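Local coordinates for lysyl oxidase (Pichia pastoris, PDB 1W7C), which probably oxidises primary amines, including peptidyl lysine, with the help of a copper ion and a topaquinone cofactor made from one of its own tyrosines, at residues 19-24 / 60-65; 67-72 / 328-333; 80-85 / 99-104; 311-316 / 384-389. All blocks are in the same frame, centred on the assembly; numbering follows the deposited sequence. Where two conformers were deposited one is given.

Contact 1 (19-24 / 60-65). With NAG (2-acetamido-2-deoxy-beta-D-glucopyranose), chain B.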
# COMPACT_ATOMS: atom_id res chain seq x y z
N ASN A 19 -22.68 -15.39 20.23
CA ASN A 19 -22.27 -14.06 19.90
C ASN A 19 -22.93 -13.04 20.84
O ASN A 19 -24.04 -12.52 20.58
CB ASN A 19 -22.60 -13.80 18.46
CG ASN A 19 -22.05 -12.44 17.97
OD1 ASN A 19 -21.79 -11.50 18.74
ND2 ASN A 19 -21.87 -12.33 16.67
N ILE A 20 -22.23 -12.76 21.93
CA ILE A 20 -22.71 -11.89 22.98
C ILE A 20 -22.64 -10.40 22.60
O ILE A 20 -23.03 -9.54 23.38
CB ILE A 20 -21.93 -12.15 24.30
CG1 ILE A 20 -20.41 -12.06 24.09
CG2 ILE A 20 -22.32 -13.54 24.82
CD1 ILE A 20 -19.61 -12.02 25.36
N TRP A 21 -22.12 -10.13 21.40
CA TRP A 21 -22.01 -8.77 20.90
C TRP A 21 -23.06 -8.45 19.85
O TRP A 21 -23.07 -7.34 19.33
CB TRP A 21 -20.59 -8.52 20.32
CG TRP A 21 -19.50 -8.96 21.23
CD1 TRP A 21 -18.95 -8.24 22.23
CD2 TRP A 21 -18.85 -10.23 21.24
NE1 TRP A 21 -17.97 -8.96 22.87
CE2 TRP A 21 -17.91 -10.20 22.30
CE3 TRP A 21 -18.97 -11.40 20.49
CZ2 TRP A 21 -17.06 -11.26 22.56
CZ3 TRP A 21 -18.14 -12.46 20.77
CH2 TRP A 21 -17.21 -12.40 21.80
N THR A 22 -23.92 -9.41 19.52
CA THR A 22 -24.77 -9.26 18.37
C THR A 22 -25.87 -8.21 18.60
O THR A 22 -26.28 -7.96 19.74
CB THR A 22 -25.36 -10.64 17.99
OG1 THR A 22 -25.80 -10.63 16.64
CG2 THR A 22 -26.58 -11.00 18.86
N SER A 23 -26.35 -7.64 17.49
CA SER A 23 -27.41 -6.64 17.57
C SER A 23 -28.66 -7.23 18.18
O SER A 23 -28.85 -8.46 18.21
CB SER A 23 -27.72 -6.07 16.18
OG SER A 23 -28.36 -7.04 15.35
N LEU A 24 -29.52 -6.36 18.68
CA LEU A 24 -30.79 -6.81 19.23
C LEU A 24 -31.65 -7.48 18.17
O LEU A 24 -31.72 -7.06 17.02
CB LEU A 24 -31.54 -5.65 19.85
CG LEU A 24 -30.88 -4.98 21.06
CD1 LEU A 24 -31.73 -3.80 21.46
CD2 LEU A 24 -30.68 -5.97 22.21
N THR A 60 -27.95 -2.95 21.21
CA THR A 60 -27.22 -3.72 22.21
C THR A 60 -26.22 -2.86 22.96
O THR A 60 -25.43 -2.14 22.35
CB THR A 60 -26.49 -4.85 21.53
OG1 THR A 60 -27.45 -5.71 20.92
CG2 THR A 60 -25.70 -5.69 22.54
N LEU A 61 -26.26 -2.93 24.29
CA LEU A 61 -25.19 -2.41 25.13
C LEU A 61 -24.23 -3.58 25.33
O LEU A 61 -24.56 -4.54 26.05
CB LEU A 61 -25.74 -1.91 26.46
CG LEU A 61 -24.70 -1.36 27.42
CD1 LEU A 61 -24.03 -0.11 26.87
CD2 LEU A 61 -25.37 -1.04 28.76
N LYS A 62 -23.09 -3.54 24.67
CA LYS A 62 -22.21 -4.72 24.60
C LYS A 62 -21.65 -5.06 26.00
O LYS A 62 -21.49 -4.19 26.85
CB LYS A 62 -21.08 -4.50 23.62
CG LYS A 62 -21.56 -4.53 22.16
CD LYS A 62 -20.43 -4.36 21.21
CE LYS A 62 -20.90 -4.28 19.79
NZ LYS A 62 -21.59 -2.98 19.50
N PRO A 63 -21.36 -6.33 26.24
CA PRO A 63 -20.79 -6.72 27.52
C PRO A 63 -19.46 -6.05 27.83
O PRO A 63 -18.74 -5.66 26.95
CB PRO A 63 -20.65 -8.23 27.39
CG PRO A 63 -21.70 -8.64 26.42
CD PRO A 63 -21.63 -7.50 25.38
N ASN A 64 -19.17 -5.96 29.12
CA ASN A 64 -17.88 -5.53 29.56
C ASN A 64 -16.85 -6.64 29.33
O ASN A 64 -17.20 -7.80 29.21
CB ASN A 64 -17.94 -5.13 31.01
CG ASN A 64 -18.60 -3.79 31.24
OD1 ASN A 64 -18.70 -2.95 30.33
ND2 ASN A 64 -19.06 -3.61 32.47
N LYS A 65 -15.58 -6.28 29.24
CA LYS A 65 -14.57 -7.19 28.77
C LYS A 65 -14.27 -8.33 29.73
O LYS A 65 -14.18 -9.46 29.30
CB LYS A 65 -13.29 -6.44 28.38
CG LYS A 65 -12.19 -7.37 27.86
CD LYS A 65 -11.01 -6.58 27.31
CE LYS A 65 -9.96 -7.52 26.77
NZ LYS A 65 -8.83 -6.74 26.20
C1 NAG B . -19.54 -2.28 32.77
C2 NAG B . -20.72 -2.50 33.75
C3 NAG B . -21.27 -1.21 34.37
C4 NAG B . -20.13 -0.31 34.83
C5 NAG B . -19.09 -0.22 33.72
C6 NAG B . -17.92 0.66 34.05
C7 NAG B . -22.22 -4.40 33.46
C8 NAG B . -23.29 -5.06 32.63
N2 NAG B . -21.78 -3.22 33.04
O3 NAG B . -22.14 -1.54 35.45
O4 NAG B . -20.55 1.03 35.05
O5 NAG B . -18.56 -1.49 33.39
O6 NAG B . -17.22 0.04 35.09
O7 NAG B . -21.81 -4.96 34.47
O HOH W 1 -17.41 -6.28 24.59
O HOH W 2 -23.88 -4.83 19.05
O HOH W 3 -28.37 -3.60 18.41
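T60 meets the 19-24 loop where it passes the end of strand 53-61. That strand belongs to the small antiparallel sheet of the N2 domain. N19 to T22 form a type I beta turn. An Asx turn lies within it: N19 OD1 accepts from W21 N at 3.0 Å. The T60 side chain points at this loop. Its CB lies 3.6 Å from T22 O. From CB the two branches part. CG2 is the apolar one and stays 3.7 Å from T22 O. OG1 sits beside the backbone N (chi1 -62°), which brings it up to the loop. It donates to T22 O at 2.8 Å, with a C=O...donor angle of 134° and a tilt of 19° from the carbonyl plane. T22 O also takes a bond from R81 NH1. L24 CD2 also touches T60 OG1, at 3.5 Å. Water 3 accepts from both L24 N and T60 N, and so ties the two backbones together.

Further along, P63 packs against the turn, with P63 CD 3.2 Å from I20 O. I20 CG1 stands 3.5 Å above the centre of the W21 ring. K62 CD lies at the edge of the same ring. W21 NE1 is bonded to Y333 OH. Water 1 takes a weak bond from W21 NE1 and donates to P63 O. Beyond P63 the chain reaches a glycosylation site, where N64 ND2 is joined to NAG C1 by a covalent bond of 1.4 Å.

Contact 2 (67-72 / 328-333)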
# COMPACT_ATOMS: atom_id res chain seq x y z
N GLU A 67 -16.17 -9.75 31.96
CA GLU A 67 -17.29 -10.71 31.98
C GLU A 67 -17.33 -11.46 30.66
O GLU A 67 -17.61 -12.66 30.62
CB GLU A 67 -18.65 -10.05 32.29
CG GLU A 67 -19.15 -8.99 31.33
CD GLU A 67 -20.54 -8.44 31.69
OE1 GLU A 67 -21.11 -8.84 32.75
OE2 GLU A 67 -21.07 -7.63 30.90
N ALA A 68 -17.01 -10.80 29.56
CA ALA A 68 -16.97 -11.48 28.27
C ALA A 68 -15.88 -12.53 28.26
O ALA A 68 -16.11 -13.64 27.77
CB ALA A 68 -16.72 -10.48 27.16
N LEU A 69 -14.68 -12.17 28.73
CA LEU A 69 -13.59 -13.13 28.72
C LEU A 69 -13.84 -14.32 29.63
O LEU A 69 -13.51 -15.45 29.28
CB LEU A 69 -12.27 -12.44 29.08
CG LEU A 69 -11.72 -11.50 27.99
CD1 LEU A 69 -10.38 -11.01 28.44
CD2 LEU A 69 -11.60 -12.13 26.65
N THR A 70 -14.48 -14.09 30.79
CA THR A 70 -14.82 -15.17 31.69
C THR A 70 -15.77 -16.15 30.98
O THR A 70 -15.64 -17.37 31.06
CB THR A 70 -15.41 -14.62 33.00
OG1 THR A 70 -14.44 -13.74 33.62
CG2 THR A 70 -15.64 -15.71 34.03
N TYR A 71 -16.74 -15.62 30.24
CA TYR A 71 -17.63 -16.43 29.44
C TYR A 71 -16.90 -17.21 28.33
O TYR A 71 -17.11 -18.40 28.15
CB TYR A 71 -18.74 -15.55 28.84
CG TYR A 71 -19.58 -16.26 27.83
CD1 TYR A 71 -20.44 -17.28 28.21
CD2 TYR A 71 -19.53 -15.90 26.50
CE1 TYR A 71 -21.20 -17.95 27.30
CE2 TYR A 71 -20.31 -16.56 25.57
CZ TYR A 71 -21.12 -17.60 25.96
OH TYR A 71 -21.86 -18.24 25.03
N LEU A 72 -16.05 -16.52 27.56
CA LEU A 72 -15.38 -17.14 26.43
C LEU A 72 -14.35 -18.18 26.82
O LEU A 72 -14.22 -19.19 26.12
CB LEU A 72 -14.66 -16.08 25.58
CG LEU A 72 -15.59 -15.05 24.92
CD1 LEU A 72 -14.76 -13.96 24.26
CD2 LEU A 72 -16.52 -15.68 23.90
N GLY A 328 -6.10 -21.04 17.24
CA GLY A 328 -6.64 -21.35 18.56
C GLY A 328 -6.32 -20.36 19.67
O GLY A 328 -6.66 -20.61 20.81
N GLU A 329 -5.66 -19.25 19.34
CA GLU A 329 -5.35 -18.25 20.32
C GLU A 329 -5.94 -16.90 19.92
O GLU A 329 -5.79 -16.48 18.77
CB GLU A 329 -3.82 -18.08 20.49
CG GLU A 329 -3.09 -19.35 20.93
CD GLU A 329 -1.61 -19.09 21.19
OE1 GLU A 329 -0.81 -19.19 20.25
OE2 GLU A 329 -1.25 -18.70 22.32
N ARG A 330 -6.58 -16.21 20.86
CA ARG A 330 -7.06 -14.87 20.61
C ARG A 330 -5.87 -13.93 20.44
O ARG A 330 -4.99 -13.89 21.28
CB ARG A 330 -7.88 -14.36 21.79
CG ARG A 330 -8.43 -12.99 21.61
CD ARG A 330 -9.20 -12.45 22.83
NE ARG A 330 -10.25 -13.42 23.14
CZ ARG A 330 -10.26 -14.30 24.15
NH1 ARG A 330 -9.38 -14.24 25.13
NH2 ARG A 330 -11.23 -15.20 24.18
N ILE A 331 -5.88 -13.18 19.35
CA ILE A 331 -4.95 -12.07 19.16
C ILE A 331 -5.59 -10.69 19.34
O ILE A 331 -4.90 -9.76 19.72
CB ILE A 331 -4.21 -12.15 17.82
CG1 ILE A 331 -5.14 -12.09 16.62
CG2 ILE A 331 -3.29 -13.38 17.78
CD1 ILE A 331 -4.45 -11.71 15.35
N VAL A 332 -6.90 -10.58 19.07
CA VAL A 332 -7.58 -9.28 19.19
C VAL A 332 -8.96 -9.53 19.83
O VAL A 332 -9.77 -10.27 19.29
CB VAL A 332 -7.78 -8.60 17.80
CG1 VAL A 332 -8.65 -7.33 17.94
CG2 VAL A 332 -6.47 -8.30 17.13
N TYR A 333 -9.20 -8.87 20.96
CA TYR A 333 -10.49 -8.97 21.61
C TYR A 333 -11.58 -8.23 20.82
O TYR A 333 -12.65 -8.77 20.59
CB TYR A 333 -10.43 -8.48 23.07
CG TYR A 333 -11.85 -8.44 23.66
CD1 TYR A 333 -12.51 -9.60 23.98
CD2 TYR A 333 -12.52 -7.23 23.85
CE1 TYR A 333 -13.83 -9.58 24.43
CE2 TYR A 333 -13.82 -7.18 24.30
CZ TYR A 333 -14.47 -8.37 24.60
OH TYR A 333 -15.76 -8.36 25.01
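L69 CD2 rests on one face of the R330 guanidinium, 3.4 Å above its plane and offset toward the rim near NH1. The same methyl also touches the Y333 ring, with L69 CD2 3.8 Å from Y333 CD1. L72 comes to the other end of the guanidinium: its CD1 is 3.7 Å from R330 NH2. The two side chains meet at about a right angle. L72 CD1 also lies near the ring plane of Y333, at its edge, 4.5 Å from Y333 CE1. A68 meets the tip of the tyrosine, with A68 CB 3.2 Å from Y333 OH. The R330 chain leaves the strand extended and then bends at chi3 (-55°), which sets one guanidinium face against L69 CD2.

This is one face of helix 65-73, from the N2 domain, packed on strand 329-344 of the enzyme domain. The strand carries a classic beta bulge, in which I331 and V332 both face I324. It bends at I331 and again at Y333, and R330 and Y333 both point at the helix.

A second shell fixes the polar ends. R330 NE forms a salt bridge with D323, and R330 NH1 one with D73, the last residue of the same helix. Y333 OH is hydrogen-bonded to W21 NE1. The Y333 side chain also packs on D497 and D499, two calcium ligands, and comes within about 6 Å of the calcium ion itself.

Contact 3 (80-85 / 99-104)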
# COMPACT_ATOMS: atom_id res chain seq x y z
N PRO A 80 -25.02 -10.24 31.14
CA PRO A 80 -26.38 -9.72 30.99
C PRO A 80 -26.60 -9.14 29.58
O PRO A 80 -25.71 -8.53 28.98
CB PRO A 80 -26.45 -8.62 32.04
CG PRO A 80 -25.46 -9.03 33.06
CD PRO A 80 -24.33 -9.65 32.29
N ARG A 81 -27.82 -9.33 29.10
CA ARG A 81 -28.28 -8.84 27.82
C ARG A 81 -29.02 -7.54 28.11
O ARG A 81 -30.07 -7.54 28.76
CB ARG A 81 -29.22 -9.87 27.18
CG ARG A 81 -29.64 -9.53 25.80
CD ARG A 81 -28.51 -9.47 24.82
NE ARG A 81 -29.05 -9.46 23.46
CZ ARG A 81 -28.33 -9.25 22.36
NH1 ARG A 81 -27.00 -9.11 22.41
NH2 ARG A 81 -28.92 -9.25 21.18
N ASN A 82 -28.43 -6.43 27.68
CA ASN A 82 -28.94 -5.10 27.97
C ASN A 82 -29.05 -4.32 26.67
O ASN A 82 -28.27 -4.54 25.72
CB ASN A 82 -27.96 -4.36 28.87
CG ASN A 82 -27.90 -4.92 30.27
OD1 ASN A 82 -28.92 -5.16 30.91
ND2 ASN A 82 -26.69 -5.10 30.78
N ALA A 83 -29.97 -3.36 26.66
CA ALA A 83 -30.08 -2.37 25.60
C ALA A 83 -29.62 -0.99 26.08
O ALA A 83 -29.91 -0.57 27.18
CB ALA A 83 -31.52 -2.28 25.12
N ARG A 84 -28.95 -0.29 25.18
CA ARG A 84 -28.77 1.17 25.24
C ARG A 84 -29.91 1.76 24.42
O ARG A 84 -30.16 1.34 23.28
CB ARG A 84 -27.45 1.56 24.59
CG ARG A 84 -27.29 3.06 24.33
CD ARG A 84 -26.06 3.40 23.56
NE ARG A 84 -25.97 4.81 23.25
CZ ARG A 84 -25.88 5.32 22.03
NH1 ARG A 84 -25.94 4.54 20.94
NH2 ARG A 84 -25.77 6.67 21.91
N THR A 85 -30.61 2.72 25.01
CA THR A 85 -31.63 3.50 24.28
C THR A 85 -31.32 4.97 24.42
O THR A 85 -30.69 5.41 25.37
CB THR A 85 -33.03 3.18 24.84
OG1 THR A 85 -33.17 3.70 26.18
CG2 THR A 85 -33.24 1.64 24.98
N GLU A 99 -29.59 9.05 27.42
CA GLU A 99 -29.25 7.66 27.21
C GLU A 99 -29.70 6.89 28.46
O GLU A 99 -29.42 7.32 29.60
CB GLU A 99 -27.73 7.53 26.99
CG GLU A 99 -27.23 8.42 25.86
CD GLU A 99 -25.79 8.18 25.47
OE1 GLU A 99 -25.52 7.09 24.90
OE2 GLU A 99 -24.97 9.07 25.74
N LEU A 100 -30.39 5.78 28.21
CA LEU A 100 -30.96 4.94 29.23
C LEU A 100 -30.61 3.48 28.95
O LEU A 100 -30.65 3.04 27.81
CB LEU A 100 -32.50 5.09 29.24
CG LEU A 100 -33.04 6.52 29.45
CD1 LEU A 100 -34.54 6.50 29.20
CD2 LEU A 100 -32.72 7.08 30.80
N LYS A 101 -30.25 2.77 30.01
CA LYS A 101 -30.02 1.33 29.97
C LYS A 101 -31.31 0.62 30.30
O LYS A 101 -31.96 0.94 31.31
CB LYS A 101 -28.94 0.93 30.98
CG LYS A 101 -28.65 -0.57 31.08
CD LYS A 101 -27.51 -0.81 32.07
CE LYS A 101 -27.66 -2.10 32.85
NZ LYS A 101 -26.37 -2.48 33.52
N VAL A 102 -31.70 -0.31 29.43
CA VAL A 102 -32.90 -1.14 29.65
C VAL A 102 -32.46 -2.58 29.70
O VAL A 102 -31.94 -3.11 28.73
CB VAL A 102 -33.98 -0.96 28.58
CG1 VAL A 102 -35.21 -1.79 28.94
CG2 VAL A 102 -34.35 0.52 28.41
N GLY A 103 -32.64 -3.21 30.85
CA GLY A 103 -32.26 -4.59 31.02
C GLY A 103 -32.35 -5.06 32.45
O GLY A 103 -32.68 -4.29 33.34
N PRO A 104 -32.07 -6.34 32.69
CA PRO A 104 -31.72 -7.30 31.63
C PRO A 104 -32.91 -7.74 30.78
O PRO A 104 -34.08 -7.52 31.15
CB PRO A 104 -31.17 -8.49 32.42
CG PRO A 104 -31.87 -8.41 33.75
CD PRO A 104 -32.06 -6.95 34.03
O HOH W 4 -26.39 -5.38 33.72
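The R84 guanidinium meets E99 with its edge. R84 NE donates to E99 OE1 at 2.9 Å with an N-H...O angle of 154°, and R84 NH2 donates to the same oxygen at 3.0 Å. This is a side-on salt bridge to a single atom. That atom lies in the guanidinium plane, while the carboxylate plane is turned 77° against it. E99 OE1 is also bonded to Y119 OH, and E99 OE2 to N120. R84 NH1 forms a second salt bridge, to E59. The R84-E99 bridge joins the two strands of a beta hairpin, 82-89 and 96-103, in the N2-domain sheet.

The backbones run antiparallel. A83 and V102 form a hydrogen-bonded pair, R84 and K101 a non-hydrogen-bonded pair, and T85 and L100 another hydrogen-bonded pair. L100 O accepts from T85 N at 2.8 Å. A further bond to it from T85 OG1 is doubtful, because T85 was deposited in two conformers. A83, T85 and V102 face helix 26-39 and touch V32 there.

Water 4 accepts from N82 ND2 at 3.0 Å. It reaches K101 NZ in one conformer of that lysine, which has two. N82 OD1 approaches the bare CA of G103 at 3.4 Å. A cis peptide bond then leads into P104, whose CA-H contacts R81 O with P104 CA 3.3 Å from that oxygen.

Contact 4 (311-316 / 384-389)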
# COMPACT_ATOMS: atom_id res chain seq x y z
N THR A 311 -18.70 -11.35 14.08
CA THR A 311 -19.01 -9.98 13.65
C THR A 311 -20.23 -9.44 14.39
O THR A 311 -21.06 -10.17 14.91
CB THR A 311 -19.31 -9.89 12.13
OG1 THR A 311 -20.51 -10.60 11.87
CG2 THR A 311 -18.19 -10.49 11.27
N SER A 312 -20.27 -8.13 14.48
CA SER A 312 -21.37 -7.39 15.06
C SER A 312 -21.60 -6.16 14.21
O SER A 312 -20.69 -5.67 13.57
CB SER A 312 -21.03 -6.99 16.51
OG SER A 312 -22.12 -6.29 17.07
N TRP A 313 -22.83 -5.64 14.26
CA TRP A 313 -23.22 -4.49 13.45
C TRP A 313 -23.91 -3.44 14.29
O TRP A 313 -24.82 -3.77 15.08
CB TRP A 313 -24.18 -4.97 12.35
CG TRP A 313 -24.44 -3.91 11.33
CD1 TRP A 313 -25.43 -2.95 11.36
CD2 TRP A 313 -23.71 -3.70 10.12
NE1 TRP A 313 -25.34 -2.16 10.23
CE2 TRP A 313 -24.29 -2.60 9.46
CE3 TRP A 313 -22.63 -4.36 9.50
CZ2 TRP A 313 -23.84 -2.15 8.23
CZ3 TRP A 313 -22.19 -3.91 8.26
CH2 TRP A 313 -22.79 -2.81 7.65
N SER A 314 -23.52 -2.18 14.11
CA SER A 314 -24.20 -1.06 14.74
C SER A 314 -24.59 -0.00 13.74
O SER A 314 -23.96 0.15 12.69
CB SER A 314 -23.33 -0.42 15.81
OG SER A 314 -22.26 0.34 15.24
N ARG A 315 -25.65 0.73 14.09
CA ARG A 315 -26.07 1.88 13.30
C ARG A 315 -24.96 2.93 13.20
O ARG A 315 -24.71 3.49 12.12
CB ARG A 315 -27.34 2.45 13.94
CG ARG A 315 -27.79 3.76 13.38
CD ARG A 315 -27.43 4.95 14.32
NE ARG A 315 -27.79 6.23 13.72
CZ ARG A 315 -27.04 7.29 13.70
NH1 ARG A 315 -25.86 7.32 14.31
NH2 ARG A 315 -27.48 8.37 13.10
N ASP A 316 -24.27 3.18 14.30
CA ASP A 316 -23.26 4.24 14.29
C ASP A 316 -22.09 3.92 13.34
O ASP A 316 -21.68 4.79 12.58
CB ASP A 316 -22.65 4.46 15.67
CG ASP A 316 -23.59 5.11 16.68
OD1 ASP A 316 -24.70 5.59 16.31
OD2 ASP A 316 -23.25 5.15 17.89
N THR A 384 -27.90 -7.68 8.28
CA THR A 384 -27.80 -7.04 9.58
C THR A 384 -29.02 -6.15 9.81
O THR A 384 -29.84 -6.01 8.93
CB THR A 384 -26.51 -6.20 9.70
OG1 THR A 384 -26.54 -5.16 8.70
CG2 THR A 384 -25.28 -7.06 9.44
N ASP A 385 -29.08 -5.52 10.97
CA ASP A 385 -30.25 -4.70 11.29
C ASP A 385 -29.90 -3.55 12.18
O ASP A 385 -28.83 -3.54 12.83
CB ASP A 385 -31.36 -5.57 11.90
CG ASP A 385 -30.84 -6.47 12.98
OD1 ASP A 385 -30.38 -5.96 14.04
OD2 ASP A 385 -30.85 -7.71 12.82
N THR A 386 -30.76 -2.54 12.16
CA THR A 386 -30.68 -1.39 13.04
C THR A 386 -32.11 -1.02 13.45
O THR A 386 -33.09 -1.50 12.87
CB THR A 386 -30.04 -0.17 12.35
OG1 THR A 386 -30.77 0.11 11.15
CG2 THR A 386 -28.58 -0.43 11.95
N PHE A 387 -32.21 -0.10 14.39
CA PHE A 387 -33.48 0.50 14.80
C PHE A 387 -33.33 2.01 14.87
O PHE A 387 -32.42 2.51 15.53
CB PHE A 387 -33.96 -0.04 16.16
CG PHE A 387 -35.22 0.62 16.65
CD1 PHE A 387 -35.17 1.74 17.45
CD2 PHE A 387 -36.45 0.16 16.22
CE1 PHE A 387 -36.34 2.36 17.86
CE2 PHE A 387 -37.61 0.76 16.63
CZ PHE A 387 -37.56 1.86 17.44
N GLU A 388 -34.20 2.74 14.20
CA GLU A 388 -34.22 4.21 14.35
C GLU A 388 -35.64 4.71 14.23
O GLU A 388 -36.36 4.31 13.34
CB GLU A 388 -33.37 4.92 13.31
CG GLU A 388 -31.94 4.44 13.23
CD GLU A 388 -31.08 5.35 12.39
OE1 GLU A 388 -30.58 6.39 12.94
OE2 GLU A 388 -30.86 5.01 11.20
N TYR A 389 -36.03 5.61 15.13
CA TYR A 389 -37.27 6.39 14.98
C TYR A 389 -38.44 5.49 14.63
O TYR A 389 -39.08 5.63 13.56
CB TYR A 389 -37.14 7.42 13.88
CG TYR A 389 -36.01 8.40 13.99
CD1 TYR A 389 -36.06 9.47 14.89
CD2 TYR A 389 -34.92 8.30 13.15
CE1 TYR A 389 -35.02 10.39 14.95
CE2 TYR A 389 -33.89 9.21 13.20
CZ TYR A 389 -33.93 10.24 14.10
OH TYR A 389 -32.90 11.14 14.12
O HOH W 5 -27.43 -2.76 15.11
O HOH W 6 -29.89 8.45 11.51
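E388 OE1 is gripped from several directions. R315 NE forms a salt bridge to it at 2.9 Å, from 60° out of the carboxylate plane. Water 6 donates to E388 OE1 at 2.6 Å and accepts from R315 NH2. W57 NE1 is a further partner of this oxygen. The R315 chain bends at chi2, between the usual staggered positions, and this brings NE to the glutamate. A second salt bridge, R315 NH1 to D316 OD1 at 2.9 Å, makes the three residues a salt-bridge network. D316 also pairs with R613, and R315 NH2 is bonded to S360 O.

The two strands, 307-314 and 380-388, belong to the beta-sandwich enzyme domain of the copper amine oxidases. Their axes run in roughly the same direction, 29° apart, with a closest approach of 6.9 Å. Side chains fill the gap. T386 CG2 packs 3.7 Å from R315 CB. T384 stands over the W313 face in a CH-pi contact: T384 CB is 3.7 Å from the centroid of the W313 five-membered ring, 21° off the normal. T384 OG1 lies over the same face and is bonded to S398 OG. W313 NE1 binds G364 O. Water 5 donates to both W313 O and D385 O.

In the fold
Contact 1 touches all three others. It is linked to contact 2 through W21 and Y333, and to contact 3 through T22 and R81. L61 N also pairs with N82 O of contact 3 at 2.9 Å. Toward contact 4, S23 OG lies 2.6 Å from D385 OD1, and both side chains are about 4 Å from a bound magnesium ion. The 19-24 loop thus joins the N2 domain to the enzyme domain. Contacts 2 and 4 both reach the enzyme domain, with centres about 23 Å apart. Contact 2 adjoins a calcium site, and K65 of contact 1 forms salt bridges to D497, D499 and D643 there. In contact 4 the R315 side chain is about 9 Å from that of D358, the predicted proton acceptor.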